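Local coordinates for protein quinoline 2-oxidoreductase medium subunit (Pseudomonas putida, PDB 1T3Q) that is the FAD-carrying medium subunit of the molybdenum hydroxylase quinoline 2-oxidoreductase, and probably passes electrons through its flavin, at residues Ala73-Thr76 / His77-Lys81; Ala122-Pro125 / Phe126-Ala129; Ser200-Gly204 / Arg205-Ala209. One frame throughout, in Å; residues are numbered along the deposited sequence.

Interaction 1. Residues Ala73-Thr76 / His77-Lys81; sequences AMVT and HFRNK. With FAD (flavin-adenine dinucleotide), chain R.
With chi1 of Thr-76 at 60°, OG1 sits between the backbone N and the carbonyl carbon and turns toward Arg-79, whose backbone N donates to it at 3.1 Å. This is an N-cap: Thr-76 closes the first turn of helix 77-82, which follows strand 68-72 in the FAD-binding domain. The carbonyl of Thr-76 starts the helical ladder, taking a nearly straight bond from Asn-80 N. OG1 also rests against CG of Arg-79 and lies near the plane of the Phe-78 ring, at its edge. Arg-79 bends at chi3 (59°) and folds its guanidinium back over the loop, with CG1 of Val-75 over one face and CG2 nearer, 4.0 Å from NH2; NH2 bonds to the carbonyl of Phe-60. The same CG1 touches the amide of Asn-80, 3.2 Å from ND2, a buried nitrogen without a polar partner in the model. A water ties loop to helix, donating to Met-74 O (2.6 Å) and accepting from Thr-76 N and, in the guanidinium plane, from Arg-79 NH2. The first residue of the helix reaches the cofactor: His-77 NE2 and the ribityl hydroxyl O2' of FAD share a hydrogen bond of 3.0 Å, with O2' at the edge of the imidazole.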
loop_
_atom_site.group_PDB
_atom_site.type_symbol
_atom_site.label_atom_id
_atom_site.label_comp_id
_atom_site.label_asym_id
_atom_site.label_seq_id
_atom_site.Cartn_x
_atom_site.Cartn_y
_atom_site.Cartn_z
ATOM N N ALA C 73 44.662 -24.322 -7.258
ATOM C CA ALA C 73 44.333 -22.914 -7.057
ATOM C C ALA C 73 42.898 -22.655 -6.596
ATOM O O ALA C 73 42.642 -21.679 -5.885
ATOM C CB ALA C 73 44.608 -22.136 -8.340
ATOM N N MET C 74 41.963 -23.515 -6.990
ATOM C CA MET C 74 40.567 -23.319 -6.612
ATOM C C MET C 74 40.140 -24.027 -5.325
ATOM O O MET C 74 38.947 -24.131 -5.029
ATOM C CB MET C 74 39.650 -23.718 -7.770
ATOM C CG MET C 74 39.661 -22.720 -8.927
ATOM S SD MET C 74 39.148 -21.044 -8.399
ATOM C CE MET C 74 37.383 -21.203 -8.513
ATOM N N VAL C 75 41.113 -24.515 -4.566
ATOM C CA VAL C 75 40.822 -25.174 -3.296
ATOM C C VAL C 75 40.489 -24.058 -2.302
ATOM O O VAL C 75 41.290 -23.149 -2.094
ATOM C CB VAL C 75 42.047 -25.983 -2.789
ATOM C CG1 VAL C 75 41.783 -26.517 -1.389
ATOM C CG2 VAL C 75 42.337 -27.137 -3.749
ATOM N N THR C 76 39.302 -24.127 -1.704
ATOM C CA THR C 76 38.853 -23.110 -0.753
ATOM C C THR C 76 39.603 -23.142 0.571
ATOM O O THR C 76 40.163 -24.167 0.952
ATOM C CB THR C 76 37.343 -23.262 -0.446
ATOM O OG1 THR C 76 37.095 -24.559 0.117
ATOM C CG2 THR C 76 36.522 -23.098 -1.717
ATOM N N HIS C 77 39.622 -22.011 1.272
ATOM C CA HIS C 77 40.284 -21.958 2.567
ATOM C C HIS C 77 39.644 -23.044 3.429
ATOM O O HIS C 77 40.329 -23.750 4.174
ATOM C CB HIS C 77 40.081 -20.601 3.245
ATOM C CG HIS C 77 40.607 -19.440 2.461
ATOM N ND1 HIS C 77 41.761 -19.506 1.710
ATOM C CD2 HIS C 77 40.160 -18.167 2.351
ATOM C CE1 HIS C 77 42.002 -18.324 1.171
ATOM N NE2 HIS C 77 41.047 -17.493 1.546
ATOM N N PHE C 78 38.324 -23.175 3.314
ATOM C CA PHE C 78 37.590 -24.179 4.075
ATOM C C PHE C 78 38.119 -25.594 3.863
ATOM O O PHE C 78 38.347 -26.326 4.826
ATOM C CB PHE C 78 36.104 -24.167 3.711
ATOM C CG PHE C 78 35.357 -25.358 4.238
ATOM C CD1 PHE C 78 35.056 -25.462 5.592
ATOM C CD2 PHE C 78 35.016 -26.409 3.391
ATOM C CE1 PHE C 78 34.427 -26.598 6.099
ATOM C CE2 PHE C 78 34.387 -27.549 3.888
ATOM C CZ PHE C 78 34.092 -27.643 5.245
ATOM N N ARG C 79 38.290 -25.991 2.606
ATOM C CA ARG C 79 38.784 -27.331 2.308
ATOM C C ARG C 79 40.207 -27.503 2.824
ATOM O O ARG C 79 40.535 -28.528 3.418
ATOM C CB ARG C 79 38.734 -27.605 0.801
ATOM C CG ARG C 79 37.328 -27.786 0.251
ATOM C CD ARG C 79 37.371 -28.108 -1.234
ATOM N NE ARG C 79 38.128 -29.330 -1.506
ATOM C CZ ARG C 79 38.734 -29.589 -2.662
ATOM N NH1 ARG C 79 39.399 -30.726 -2.827
ATOM N NH2 ARG C 79 38.688 -28.704 -3.651
ATOM N N ASN C 80 41.047 -26.497 2.607
ATOM C CA ASN C 80 42.426 -26.553 3.077
ATOM C C ASN C 80 42.473 -26.708 4.591
ATOM O O ASN C 80 43.336 -27.404 5.131
ATOM C CB ASN C 80 43.170 -25.277 2.678
ATOM C CG ASN C 80 43.789 -25.368 1.301
ATOM O OD1 ASN C 80 44.072 -24.349 0.664
ATOM N ND2 ASN C 80 44.022 -26.590 0.837
ATOM N N LYS C 81 41.535 -26.060 5.270
ATOM C CA LYS C 81 41.476 -26.094 6.723
ATOM C C LYS C 81 40.873 -27.382 7.277
ATOM O O LYS C 81 41.013 -27.668 8.465
ATOM C CB LYS C 81 40.676 -24.890 7.225
ATOM C CG LYS C 81 40.658 -24.716 8.737
ATOM C CD LYS C 81 39.804 -23.525 9.131
ATOM C CE LYS C 81 39.694 -23.391 10.642
HETATM P PA FAD R . 38.984 -13.588 -6.052
HETATM O O1A FAD R . 38.513 -12.459 -5.206
HETATM O O2A FAD R . 38.173 -14.074 -7.001
HETATM O O5B FAD R . 40.087 -12.844 -6.783
HETATM C C5B FAD R . 41.419 -12.549 -6.250
HETATM C C4B FAD R . 42.301 -11.892 -7.395
HETATM O O4B FAD R . 43.137 -12.986 -7.943
HETATM C C3B FAD R . 41.616 -11.247 -8.649
HETATM O O3B FAD R . 42.359 -10.180 -9.156
HETATM C C2B FAD R . 41.508 -12.465 -9.617
HETATM O O2B FAD R . 41.478 -12.074 -10.967
HETATM C C1B FAD R . 42.802 -13.179 -9.360
HETATM N N9A FAD R . 42.743 -14.635 -9.481
HETATM C C8A FAD R . 41.956 -15.504 -8.754
HETATM N N7A FAD R . 42.284 -16.782 -8.933
HETATM C C5A FAD R . 43.322 -16.752 -9.835
HETATM C C6A FAD R . 44.164 -17.833 -10.440
HETATM N N6A FAD R . 43.997 -19.112 -10.215
HETATM N N1A FAD R . 45.148 -17.387 -11.314
HETATM C C2A FAD R . 45.353 -16.051 -11.586
HETATM N N3A FAD R . 44.635 -15.003 -11.089
HETATM C C4A FAD R . 43.592 -15.403 -10.260
HETATM N N1 FAD R . 42.367 -12.813 3.467
HETATM C C2 FAD R . 43.361 -13.101 4.312
HETATM O O2 FAD R . 44.459 -13.412 3.925
HETATM N N3 FAD R . 43.235 -12.865 5.723
HETATM C C4 FAD R . 42.113 -12.247 6.269
HETATM O O4 FAD R . 42.077 -12.038 7.460
HETATM C C4X FAD R . 41.046 -11.851 5.343
HETATM N N5 FAD R . 39.912 -11.234 5.810
HETATM C C5X FAD R . 38.891 -10.976 4.914
HETATM C C6 FAD R . 37.717 -10.326 5.418
HETATM C C7 FAD R . 36.635 -10.031 4.588
HETATM C C7M FAD R . 35.434 -9.315 5.165
HETATM C C8 FAD R . 36.677 -10.414 3.156
HETATM C C8M FAD R . 35.541 -10.130 2.203
HETATM C C9 FAD R . 37.825 -11.079 2.646
HETATM C C9A FAD R . 38.937 -11.350 3.505
HETATM N N10 FAD R . 40.169 -12.007 3.060
HETATM C C10 FAD R . 41.207 -12.222 3.915
HETATM C "C1'" FAD R . 40.337 -12.265 1.604
HETATM C "C2'" FAD R . 40.108 -13.754 1.216
HETATM O "O2'" FAD R . 41.223 -14.537 1.654
HETATM C "C3'" FAD R . 39.955 -13.770 -0.307
HETATM O "O3'" FAD R . 39.138 -14.910 -0.611
HETATM C "C4'" FAD R . 41.305 -13.891 -1.064
HETATM O "O4'" FAD R . 42.175 -12.799 -0.752
HETATM C "C5'" FAD R . 40.982 -13.864 -2.531
HETATM O "O5'" FAD R . 40.619 -15.295 -3.012
HETATM P P FAD R . 39.414 -15.483 -3.894
HETATM O O1P FAD R . 39.390 -16.980 -4.223
HETATM O O2P FAD R . 38.252 -14.934 -3.369
HETATM O O3P FAD R . 39.676 -14.767 -5.154
HETATM O O HOH W 1 37.662 -25.856 -3.512
#

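Interaction 2. Residues Ala122-Pro125 / Phe126-Ala129; sequences AEMP and FLMA. With FAD (flavin-adenine dinucleotide), chain R.
The chain from Ala-122 enters helix 123-130 in regular alpha geometry, and carbonyls of its first turn accept from amides four residues on: Leu-127 N to Glu-123 O at 2.8 Å, Met-128 N to Met-124 O at 2.9 Å, and a weak bond from Ala-129 N to Pro-125 O. Side chains of the second turn lean on the same carbonyls: CB of Leu-127 packs on Glu-123 O, and CG of Met-128 comes within 3.2 Å of Met-124 O. Met-124 and Leu-127 run side by side and point the same way, methyl CE against methyl CD2 at 4.0 Å. Bends at chi2 and chi3 bring CE of Met-124 alongside Leu-127. The Met-124 sulfur faces the CE of Met-128 more loosely. Phe-126 has CG anti to the backbone N (chi1 162°), which sends its ring off the helix against Met-194 and Ala-196 of strand 193-202, with Glu-123 O near the ring plane at its edge. The helix is a buried element of the FAD-binding domain, packed against helices 92-97 and 111-117, and its N-terminal end faces the pyrimidine side of the isoalloxazine. Glu-123 bends at chi2 (76°) to bring its carboxylate to the flavin, where OE2 accepts from N3 at 2.8 Å. The backbone N of Glu-123 donates weakly to flavin O2 at 3.3 Å, and CB of Ala-122 touches the same oxygen at 3.1 Å. N3-H makes the main polar tie, the O2 bond being a weak addition; OE2 also lies 3.1 Å from O2, acceptor beside acceptor, and the helix dipole may add some positive potential there. OE1 lies close to OE2 of Glu-182, like charges whose nearness may raise the proton affinity of one.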
loop_
_atom_site.group_PDB
_atom_site.type_symbol
_atom_site.label_atom_id
_atom_site.label_comp_id
_atom_site.label_asym_id
_atom_site.label_seq_id
_atom_site.Cartn_x
_atom_site.Cartn_y
_atom_site.Cartn_z
ATOM N N ALA C 122 47.934 -10.517 3.904
ATOM C CA ALA C 122 47.309 -11.837 3.848
ATOM C C ALA C 122 48.201 -12.959 4.369
ATOM O O ALA C 122 49.425 -12.907 4.235
ATOM C CB ALA C 122 46.881 -12.144 2.417
ATOM N N GLU C 123 47.578 -13.981 4.947
ATOM C CA GLU C 123 48.311 -15.120 5.492
ATOM C C GLU C 123 48.942 -16.053 4.457
ATOM O O GLU C 123 50.100 -16.441 4.602
ATOM C CB GLU C 123 47.407 -15.958 6.413
ATOM C CG GLU C 123 47.189 -15.373 7.800
ATOM C CD GLU C 123 46.212 -14.212 7.806
ATOM O OE1 GLU C 123 46.084 -13.535 8.852
ATOM O OE2 GLU C 123 45.564 -13.979 6.765
ATOM N N MET C 124 48.192 -16.415 3.420
ATOM C CA MET C 124 48.716 -17.343 2.416
ATOM C C MET C 124 49.981 -16.903 1.672
ATOM O O MET C 124 50.911 -17.695 1.520
ATOM C CB MET C 124 47.616 -17.731 1.424
ATOM C CG MET C 124 46.507 -18.583 2.041
ATOM S SD MET C 124 47.087 -20.097 2.872
ATOM C CE MET C 124 47.279 -19.530 4.557
ATOM N N PRO C 125 50.038 -15.649 1.191
ATOM C CA PRO C 125 51.265 -15.254 0.488
ATOM C C PRO C 125 52.467 -15.371 1.420
ATOM O O PRO C 125 53.544 -15.805 1.013
ATOM C CB PRO C 125 50.988 -13.808 0.085
ATOM C CG PRO C 125 49.497 -13.804 -0.127
ATOM C CD PRO C 125 48.998 -14.613 1.063
ATOM N N PHE C 126 52.271 -14.977 2.676
ATOM C CA PHE C 126 53.326 -15.040 3.675
ATOM C C PHE C 126 53.723 -16.479 3.982
ATOM O O PHE C 126 54.908 -16.807 4.032
ATOM C CB PHE C 126 52.874 -14.368 4.979
ATOM C CG PHE C 126 53.701 -14.757 6.177
ATOM C CD1 PHE C 126 54.991 -14.257 6.346
ATOM C CD2 PHE C 126 53.207 -15.659 7.114
ATOM C CE1 PHE C 126 55.777 -14.653 7.433
ATOM C CE2 PHE C 126 53.983 -16.062 8.204
ATOM C CZ PHE C 126 55.271 -15.559 8.363
ATOM N N LEU C 127 52.728 -17.332 4.197
ATOM C CA LEU C 127 52.990 -18.729 4.534
ATOM C C LEU C 127 53.642 -19.531 3.412
ATOM O O LEU C 127 54.625 -20.242 3.636
ATOM C CB LEU C 127 51.695 -19.422 4.960
ATOM C CG LEU C 127 51.872 -20.848 5.490
ATOM C CD1 LEU C 127 52.704 -20.823 6.771
ATOM C CD2 LEU C 127 50.509 -21.469 5.754
ATOM N N MET C 128 53.096 -19.429 2.206
ATOM C CA MET C 128 53.659 -20.170 1.082
ATOM C C MET C 128 55.129 -19.826 0.864
ATOM O O MET C 128 55.948 -20.711 0.621
ATOM C CB MET C 128 52.855 -19.898 -0.190
ATOM C CG MET C 128 51.422 -20.402 -0.131
ATOM S SD MET C 128 51.298 -22.166 0.279
ATOM C CE MET C 128 50.905 -22.098 2.049
ATOM N N ALA C 129 55.465 -18.542 0.956
ATOM C CA ALA C 129 56.847 -18.112 0.775
ATOM C C ALA C 129 57.714 -18.707 1.871
ATOM O O ALA C 129 58.793 -19.237 1.609
ATOM C CB ALA C 129 56.938 -16.583 0.809
HETATM P PA FAD R . 38.984 -13.588 -6.052
HETATM O O1A FAD R . 38.513 -12.459 -5.206
HETATM O O2A FAD R . 38.173 -14.074 -7.001
HETATM O O5B FAD R . 40.087 -12.844 -6.783
HETATM C C5B FAD R . 41.419 -12.549 -6.250
HETATM C C4B FAD R . 42.301 -11.892 -7.395
HETATM O O4B FAD R . 43.137 -12.986 -7.943
HETATM C C3B FAD R . 41.616 -11.247 -8.649
HETATM O O3B FAD R . 42.359 -10.180 -9.156
HETATM C C2B FAD R . 41.508 -12.465 -9.617
HETATM O O2B FAD R . 41.478 -12.074 -10.967
HETATM C C1B FAD R . 42.802 -13.179 -9.360
HETATM N N9A FAD R . 42.743 -14.635 -9.481
HETATM C C8A FAD R . 41.956 -15.504 -8.754
HETATM N N7A FAD R . 42.284 -16.782 -8.933
HETATM C C5A FAD R . 43.322 -16.752 -9.835
HETATM C C6A FAD R . 44.164 -17.833 -10.440
HETATM N N6A FAD R . 43.997 -19.112 -10.215
HETATM N N1A FAD R . 45.148 -17.387 -11.314
HETATM C C2A FAD R . 45.353 -16.051 -11.586
HETATM N N3A FAD R . 44.635 -15.003 -11.089
HETATM C C4A FAD R . 43.592 -15.403 -10.260
HETATM N N1 FAD R . 42.367 -12.813 3.467
HETATM C C2 FAD R . 43.361 -13.101 4.312
HETATM O O2 FAD R . 44.459 -13.412 3.925
HETATM N N3 FAD R . 43.235 -12.865 5.723
HETATM C C4 FAD R . 42.113 -12.247 6.269
HETATM O O4 FAD R . 42.077 -12.038 7.460
HETATM C C4X FAD R . 41.046 -11.851 5.343
HETATM N N5 FAD R . 39.912 -11.234 5.810
HETATM C C5X FAD R . 38.891 -10.976 4.914
HETATM C C6 FAD R . 37.717 -10.326 5.418
HETATM C C7 FAD R . 36.635 -10.031 4.588
HETATM C C7M FAD R . 35.434 -9.315 5.165
HETATM C C8 FAD R . 36.677 -10.414 3.156
HETATM C C8M FAD R . 35.541 -10.130 2.203
HETATM C C9 FAD R . 37.825 -11.079 2.646
HETATM C C9A FAD R . 38.937 -11.350 3.505
HETATM N N10 FAD R . 40.169 -12.007 3.060
HETATM C C10 FAD R . 41.207 -12.222 3.915
HETATM C "C1'" FAD R . 40.337 -12.265 1.604
HETATM C "C2'" FAD R . 40.108 -13.754 1.216
HETATM O "O2'" FAD R . 41.223 -14.537 1.654
HETATM C "C3'" FAD R . 39.955 -13.770 -0.307
HETATM O "O3'" FAD R . 39.138 -14.910 -0.611
HETATM C "C4'" FAD R . 41.305 -13.891 -1.064
HETATM O "O4'" FAD R . 42.175 -12.799 -0.752
HETATM C "C5'" FAD R . 40.982 -13.864 -2.531
HETATM O "O5'" FAD R . 40.619 -15.295 -3.012
HETATM P P FAD R . 39.414 -15.483 -3.894
HETATM O O1P FAD R . 39.390 -16.980 -4.223
HETATM O O2P FAD R . 38.252 -14.934 -3.369
HETATM O O3P FAD R . 39.676 -14.767 -5.154
#

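Interaction 3. Residues Ser200-Gly204 / Arg205-Ala209; sequences SMQGG and RCVAA
Ser-200 and Ala-208 form an antiparallel hydrogen-bonded pair in the hairpin of strands 193-202 and 205-214. Ser-200 N donates to Ala-208 O at 2.9 Å, and Ser-200 O takes two donors, an almost perfectly straight bond from Val-207 N at 2.8 Å and a weak one from Ala-208 N. Two residues thus face one, the classic beta bulge. Toward the turn, Gln-202 N donates to Arg-205 O at 2.9 Å, with CA-H...O contacts from Cys-206 to Ser-200 O and Met-201 to Arg-205 O between.

Among apolar contacts, Met-201, bent at chi2 and chi3, folds its sulfur over Cys-206, SD to CB 3.8 Å, on the face covered by helix 261-284. On the other face, Ser-200 CB meets Ala-208 CB. Val-207 wedges in tightly: chi1 -58° puts CG2 between the backbone N and the carbonyl carbon, 3.0 Å from Ser-200 OG and 3.5 Å from Ser-200 CB, while CG1 is 3.3 Å from Gln-202 CB.

Gly-203 and Gly-204 make the turn, Gly-203 at phi 90°, psi -138°, a shape with no place for a CB beside the preceding carbonyl oxygen. All polar bonds across the pair are backbone, so the register rests on the main chain, side chains adding van der Waals packing.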
loop_
_atom_site.group_PDB
_atom_site.type_symbol
_atom_site.label_atom_id
_atom_site.label_comp_id
_atom_site.label_asym_id
_atom_site.label_seq_id
_atom_site.Cartn_x
_atom_site.Cartn_y
_atom_site.Cartn_z
ATOM N N SER C 200 63.916 -27.086 14.496
ATOM C CA SER C 200 64.379 -28.460 14.512
ATOM C C SER C 200 65.123 -28.550 15.840
ATOM O O SER C 200 66.086 -27.815 16.072
ATOM C CB SER C 200 65.331 -28.731 13.352
ATOM O OG SER C 200 65.854 -30.044 13.447
ATOM N N MET C 201 64.656 -29.424 16.722
ATOM C CA MET C 201 65.274 -29.576 18.028
ATOM C C MET C 201 65.885 -30.959 18.199
ATOM O O MET C 201 65.236 -31.972 17.951
ATOM C CB MET C 201 64.236 -29.347 19.131
ATOM C CG MET C 201 63.440 -28.053 19.008
ATOM S SD MET C 201 64.404 -26.551 19.286
ATOM C CE MET C 201 64.219 -26.361 21.057
ATOM N N GLN C 202 67.144 -30.988 18.618
ATOM C CA GLN C 202 67.850 -32.239 18.857
ATOM C C GLN C 202 68.152 -32.162 20.344
ATOM O O GLN C 202 69.149 -31.570 20.760
ATOM C CB GLN C 202 69.144 -32.283 18.047
ATOM C CG GLN C 202 69.468 -33.650 17.480
ATOM C CD GLN C 202 69.301 -33.721 15.972
ATOM O OE1 GLN C 202 69.927 -32.963 15.230
ATOM N NE2 GLN C 202 68.462 -34.638 15.512
ATOM N N GLY C 203 67.272 -32.756 21.141
ATOM C CA GLY C 203 67.419 -32.690 22.580
ATOM C C GLY C 203 66.633 -31.448 22.940
ATOM O O GLY C 203 65.551 -31.228 22.397
ATOM N N GLY C 204 67.159 -30.626 23.836
ATOM C CA GLY C 204 66.455 -29.407 24.190
ATOM C C GLY C 204 67.192 -28.255 23.542
ATOM O O GLY C 204 67.106 -27.114 23.988
ATOM N N ARG C 205 67.915 -28.564 22.471
ATOM C CA ARG C 205 68.704 -27.564 21.770
ATOM C C ARG C 205 68.278 -27.392 20.311
ATOM O O ARG C 205 68.006 -28.366 19.610
ATOM C CB ARG C 205 70.182 -27.964 21.856
ATOM C CG ARG C 205 71.175 -26.884 21.492
ATOM C CD ARG C 205 72.585 -27.380 21.765
ATOM N NE ARG C 205 72.785 -27.695 23.178
ATOM C CZ ARG C 205 73.021 -26.789 24.120
ATOM N NH1 ARG C 205 73.186 -27.166 25.377
ATOM N NH2 ARG C 205 73.107 -25.505 23.803
ATOM N N CYS C 206 68.225 -26.143 19.862
ATOM C CA CYS C 206 67.844 -25.839 18.487
ATOM C C CYS C 206 69.002 -26.128 17.540
ATOM O O CYS C 206 70.128 -25.703 17.782
ATOM C CB CYS C 206 67.433 -24.365 18.362
ATOM S SG CYS C 206 67.007 -23.846 16.675
ATOM N N VAL C 207 68.722 -26.855 16.465
ATOM C CA VAL C 207 69.749 -27.188 15.485
ATOM C C VAL C 207 69.480 -26.468 14.166
ATOM O O VAL C 207 70.392 -26.237 13.376
ATOM C CB VAL C 207 69.809 -28.715 15.231
ATOM C CG1 VAL C 207 70.082 -29.444 16.539
ATOM C CG2 VAL C 207 68.506 -29.201 14.622
ATOM N N ALA C 208 68.221 -26.111 13.938
ATOM C CA ALA C 208 67.831 -25.407 12.724
ATOM C C ALA C 208 66.627 -24.528 13.029
ATOM O O ALA C 208 65.724 -24.936 13.760
ATOM C CB ALA C 208 67.485 -26.404 11.624
ATOM N N ALA C 209 66.613 -23.325 12.466
ATOM C CA ALA C 209 65.510 -22.406 12.701
ATOM C C ALA C 209 65.204 -21.548 11.485
ATOM O O ALA C 209 66.105 -21.144 10.754
ATOM C CB ALA C 209 65.825 -21.507 13.902
#

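Interactions 1 and 2 are both helix starts in the FAD-binding domain, their nearest atoms about 5 Å apart, and hold different parts of one cofactor: interaction 1 meets the ribityl chain and the adenine amino group, interaction 2 the pyrimidine edge. Interaction 2 is wholly buried near the centre of the chain and packs mainly apolar side chains; interaction 1 is partly buried and mixes a polar cap, a water and an arginine. Interaction 3 belongs to the C-terminal domain, on the surface, its centre about 26 Å from the centre of the chain and away from the flavin. There antiparallel strand pairing replaces helical bonds. Strand 193-202 links the regions, its earlier residues packing against Phe-126 of interaction 2.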